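Local coordinates for protein carboxypeptidase 1 (Deinococcus radiodurans str. R1, PDB 5GIV) that probably removes amino acids one at a time, with broad specificity, from the C-terminal end of peptides as a zinc-dependent metallocarboxypeptidase, at residues Trp32-Ser35 against Thr36-Ala40; Gln114-Ser117 against Ala118-Glu121. All blocks are in the same frame, centred on the assembly; numbering follows the deposited sequence.

Contact 1: Trp32-Ser35 against Thr36-Ala40; sequences WDQS and TFLPA
Thr-36 folds back over Trp-32 at the C-terminal end of helix 8-36 in this M32 metallopeptidase, where the i to i+4 pattern breaks down and the last carbonyls take other donors. With chi1 at 54°, its OG1 lies between the backbone N and the carbonyl carbon and donates to Trp-32 O (2.9 Å), which the backbone N of Thr-36 reaches only weakly. The beta-branch gives Thr-36 a second use: CG2 sits over the indole face, 4.1 Å from the centroid of the Trp-32 five-membered ring, as a CH-pi contact. The indole also meets Phe-37 in an offset edge-to-face pair, with ring planes at 66° and Trp-32 CH2 at the phenyl edge. Were Trp-32 replaced by an alanine, the loss would probably take the indole from under Thr-36 CG2 and from beside Phe-37, and the cation-pi partner from Arg-247 of the same chain.

Asp-33 faces the subunit interface. Its OD1 meets Phe-37 CB at 3.7 Å, at the phenyl edge, and salt-bridges Arg-247 of the second subunit; OD2 pairs with Arg-46 of the same chain, and the Phe-37 ring stacks on Phe-37 of the second subunit. Leu-38 CB packs on Gln-34 CA (3.8 Å), and the branched end suits leucine here: CD2 lies 4.1 Å from Gln-34 CG, CD1 beside Asp-33 OD2. Three amides converge on Asp-33 O: Phe-37 N at 2.9 Å, Leu-38 N at 3.0 Å, and Thr-36 N at 3.2 Å, the last from above the carbonyl plane.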
loop_
_atom_site.group_PDB
_atom_site.type_symbol
_atom_site.label_atom_id
_atom_site.label_comp_id
_atom_site.label_asym_id
_atom_site.label_seq_id
_atom_site.Cartn_x
_atom_site.Cartn_y
_atom_site.Cartn_z
ATOM N N TRP A 32 1.548 -0.084 -7.060
ATOM C CA TRP A 32 1.435 1.232 -6.438
ATOM C C TRP A 32 2.350 1.338 -5.227
ATOM O O TRP A 32 3.074 2.328 -5.067
ATOM C CB TRP A 32 -0.015 1.512 -6.045
ATOM C CG TRP A 32 -0.173 2.745 -5.191
ATOM C CD1 TRP A 32 -0.374 4.025 -5.619
ATOM C CD2 TRP A 32 -0.150 2.798 -3.760
ATOM N NE1 TRP A 32 -0.487 4.875 -4.540
ATOM C CE2 TRP A 32 -0.351 4.144 -3.388
ATOM C CE3 TRP A 32 0.019 1.834 -2.756
ATOM C CZ2 TRP A 32 -0.375 4.554 -2.057
ATOM C CZ3 TRP A 32 -0.010 2.242 -1.434
ATOM C CH2 TRP A 32 -0.207 3.591 -1.095
ATOM N N ASP A 33 2.335 0.319 -4.364
ATOM C CA ASP A 33 3.205 0.332 -3.195
ATOM C C ASP A 33 4.672 0.275 -3.596
ATOM O O ASP A 33 5.522 0.907 -2.954
ATOM C CB ASP A 33 2.837 -0.838 -2.272
ATOM C CG ASP A 33 3.769 -0.959 -1.070
ATOM O OD1 ASP A 33 3.613 -0.178 -0.097
ATOM O OD2 ASP A 33 4.659 -1.839 -1.115
ATOM N N GLN A 34 4.986 -0.450 -4.674
ATOM C CA GLN A 34 6.362 -0.521 -5.148
ATOM C C GLN A 34 6.900 0.858 -5.504
ATOM O O GLN A 34 8.082 1.147 -5.287
ATOM C CB GLN A 34 6.439 -1.457 -6.351
ATOM C CG GLN A 34 7.796 -1.535 -7.005
ATOM C CD GLN A 34 7.736 -2.183 -8.373
ATOM O OE1 GLN A 34 6.871 -1.862 -9.202
ATOM N NE2 GLN A 34 8.639 -3.124 -8.611
ATOM N N SER A 35 6.052 1.718 -6.053
ATOM C CA SER A 35 6.467 3.049 -6.470
ATOM C C SER A 35 6.435 4.079 -5.349
ATOM O O SER A 35 7.024 5.147 -5.500
ATOM C CB SER A 35 5.575 3.542 -7.611
ATOM O OG SER A 35 5.703 2.692 -8.731
ATOM N N THR A 36 5.744 3.810 -4.246
ATOM C CA THR A 36 5.565 4.811 -3.204
ATOM C C THR A 36 6.340 4.491 -1.937
ATOM O O THR A 36 7.069 5.343 -1.429
ATOM C CB THR A 36 4.078 4.971 -2.863
ATOM O OG1 THR A 36 3.528 3.692 -2.525
ATOM C CG2 THR A 36 3.314 5.539 -4.047
ATOM N N PHE A 37 6.154 3.301 -1.369
ATOM C CA PHE A 37 6.634 3.042 -0.022
ATOM C C PHE A 37 7.536 1.821 0.121
ATOM O O PHE A 37 8.097 1.628 1.202
ATOM C CB PHE A 37 5.439 2.915 0.933
ATOM C CG PHE A 37 4.577 4.159 0.967
ATOM C CD1 PHE A 37 5.073 5.344 1.492
ATOM C CD2 PHE A 37 3.288 4.150 0.451
ATOM C CE1 PHE A 37 4.295 6.497 1.513
ATOM C CE2 PHE A 37 2.509 5.292 0.474
ATOM C CZ PHE A 37 3.008 6.464 1.007
ATOM N N LEU A 38 7.713 1.018 -0.915
ATOM C CA LEU A 38 8.532 -0.173 -0.804
ATOM C C LEU A 38 9.933 0.189 -0.325
ATOM O O LEU A 38 10.590 1.040 -0.940
ATOM C CB LEU A 38 8.609 -0.871 -2.150
ATOM C CG LEU A 38 9.312 -2.222 -2.132
ATOM C CD1 LEU A 38 8.467 -3.219 -1.328
ATOM C CD2 LEU A 38 9.591 -2.721 -3.555
ATOM N N PRO A 39 10.414 -0.395 0.766
ATOM C CA PRO A 39 11.789 -0.122 1.204
ATOM C C PRO A 39 12.814 -0.665 0.214
ATOM O O PRO A 39 12.557 -1.600 -0.551
ATOM C CB PRO A 39 11.883 -0.832 2.562
ATOM C CG PRO A 39 10.437 -0.956 3.013
ATOM C CD PRO A 39 9.647 -1.158 1.763
ATOM N N ALA A 40 14.018 -0.081 0.282
ATOM C CA ALA A 40 15.048 -0.340 -0.724
ATOM C C ALA A 40 15.435 -1.813 -0.789
ATOM O O ALA A 40 15.671 -2.348 -1.878
ATOM C CB ALA A 40 16.276 0.522 -0.441
#

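Contact 2: Gln114-Ser117 against Ala118-Glu121; sequences QSYS and AWTE
Thr-120 lays its methyl on the ring of Tyr-116, one helical turn earlier. CG2 stands over the face, 3.9 Å from the ring centroid, a CH-pi contact displaced toward CZ, the nearest ring atom at 3.6 Å. One torsion serves both branches of the threonine: at chi1 62°, CG2 is anti to the carbonyl carbon and bends back to the ring, while OG1 donates to Ser-117 O at 2.6 Å. The hydroxyl is thus paired with the helix backbone, which suits threonine to this otherwise exposed place.

Tyr-116 and Trp-119 both hold CG anti to the backbone N (chi1 171° and 172°), which swings the two rings to the same side of the helix, where they meet obliquely, Tyr-116 CE1 4.0 Å from Trp-119 CZ3. Their outer partners come from one loop: Phe-412 stacks with Tyr-116 and Tyr-411 with Trp-119, whose NE1 donates to Leu-405 O. Ala-118 packs on helix 128-147, where a short side chain allows close approach. Its N binds Gln-114 O at 3.0 Å. The i, i+3, i+4 spacing of the touching side chains is that of an alpha-helix, here amphipathic, with Ser-115, Ala-118 and Trp-119 inward and Gln-114, Ser-117 and Glu-121 outward.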
loop_
_atom_site.group_PDB
_atom_site.type_symbol
_atom_site.label_atom_id
_atom_site.label_comp_id
_atom_site.label_asym_id
_atom_site.label_seq_id
_atom_site.Cartn_x
_atom_site.Cartn_y
_atom_site.Cartn_z
ATOM N N GLN A 114 14.397 -7.351 -16.930
ATOM C CA GLN A 114 15.848 -7.196 -16.894
ATOM C C GLN A 114 16.296 -5.979 -17.688
ATOM O O GLN A 114 17.225 -5.273 -17.278
ATOM C CB GLN A 114 16.526 -8.459 -17.425
ATOM C CG GLN A 114 16.258 -9.698 -16.587
ATOM C CD GLN A 114 17.094 -10.891 -17.024
ATOM O OE1 GLN A 114 17.596 -11.649 -16.190
ATOM N NE2 GLN A 114 17.243 -11.066 -18.337
ATOM N N SER A 115 15.654 -5.726 -18.834
ATOM C CA SER A 115 15.921 -4.509 -19.595
ATOM C C SER A 115 15.663 -3.270 -18.740
ATOM O O SER A 115 16.499 -2.362 -18.662
ATOM C CB SER A 115 15.056 -4.488 -20.859
ATOM O OG SER A 115 15.228 -3.286 -21.582
ATOM N N TYR A 116 14.505 -3.229 -18.082
ATOM C CA TYR A 116 14.160 -2.083 -17.256
ATOM C C TYR A 116 15.192 -1.861 -16.155
ATOM O O TYR A 116 15.669 -0.738 -15.952
ATOM C CB TYR A 116 12.760 -2.254 -16.666
ATOM C CG TYR A 116 12.455 -1.199 -15.636
ATOM C CD1 TYR A 116 12.136 0.099 -16.017
ATOM C CD2 TYR A 116 12.511 -1.493 -14.279
ATOM C CE1 TYR A 116 11.867 1.069 -15.080
ATOM C CE2 TYR A 116 12.243 -0.526 -13.331
ATOM C CZ TYR A 116 11.922 0.755 -13.738
ATOM O OH TYR A 116 11.657 1.723 -12.799
ATOM N N SER A 117 15.545 -2.921 -15.425
ATOM C CA SER A 117 16.518 -2.764 -14.344
ATOM C C SER A 117 17.853 -2.248 -14.872
ATOM O O SER A 117 18.453 -1.338 -14.285
ATOM C CB SER A 117 16.689 -4.077 -13.586
ATOM O OG SER A 117 15.496 -4.382 -12.885
ATOM N N ALA A 118 18.339 -2.822 -15.976
ATOM C CA ALA A 118 19.579 -2.322 -16.565
ATOM C C ALA A 118 19.443 -0.859 -17.002
ATOM O O ALA A 118 20.410 -0.090 -16.920
ATOM C CB ALA A 118 20.000 -3.207 -17.744
ATOM N N TRP A 119 18.251 -0.456 -17.457
ATOM C CA TRP A 119 18.057 0.919 -17.907
ATOM C C TRP A 119 18.136 1.905 -16.744
ATOM O O TRP A 119 18.678 3.012 -16.894
ATOM C CB TRP A 119 16.717 1.045 -18.637
ATOM C CG TRP A 119 16.318 2.456 -18.975
ATOM C CD1 TRP A 119 16.740 3.201 -20.042
ATOM C CD2 TRP A 119 15.416 3.288 -18.238
ATOM N NE1 TRP A 119 16.153 4.442 -20.014
ATOM C CE2 TRP A 119 15.331 4.521 -18.920
ATOM C CE3 TRP A 119 14.666 3.108 -17.070
ATOM C CZ2 TRP A 119 14.526 5.572 -18.471
ATOM C CZ3 TRP A 119 13.861 4.154 -16.624
ATOM C CH2 TRP A 119 13.802 5.372 -17.325
ATOM N N THR A 120 17.580 1.541 -15.586
ATOM C CA THR A 120 17.635 2.441 -14.436
ATOM C C THR A 120 19.068 2.773 -14.046
ATOM O O THR A 120 19.300 3.801 -13.404
ATOM C CB THR A 120 16.898 1.837 -13.242
ATOM O OG1 THR A 120 17.542 0.614 -12.866
ATOM C CG2 THR A 120 15.455 1.550 -13.615
ATOM N N GLU A 121 20.031 1.948 -14.449
ATOM C CA GLU A 121 21.441 2.232 -14.223
ATOM C C GLU A 121 22.117 2.830 -15.447
ATOM O O GLU A 121 22.942 3.742 -15.311
ATOM C CB GLU A 121 22.188 0.957 -13.817
ATOM C CG GLU A 121 21.538 0.149 -12.699
ATOM C CD GLU A 121 22.311 -1.132 -12.387
ATOM O OE1 GLU A 121 21.976 -1.803 -11.384
ATOM O OE2 GLU A 121 23.225 -1.486 -13.170
#

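Contacts 1 and 2 are both local, partly buried arrangements, in series along the chain with centres about 17 Å apart, and they do not touch. Contact 1 closes helix 8-36 and leads into the loop before helix 43-62, whereas contact 2 lies wholly inside helix 102-122. Each sets a threonine methyl over an aromatic ring four residues earlier, but the backbone chemistry differs: shared acceptors at the helix end, i to i+4 bonds through most of a helix's final turns. Residues 32-40 meet the second subunit through charge and stacked rings, and the Trp-32 side chain is about 10 Å from that of Glu-267, the predicted active-site residue; residues 114-121 pack within their own chain, away from the zinc site.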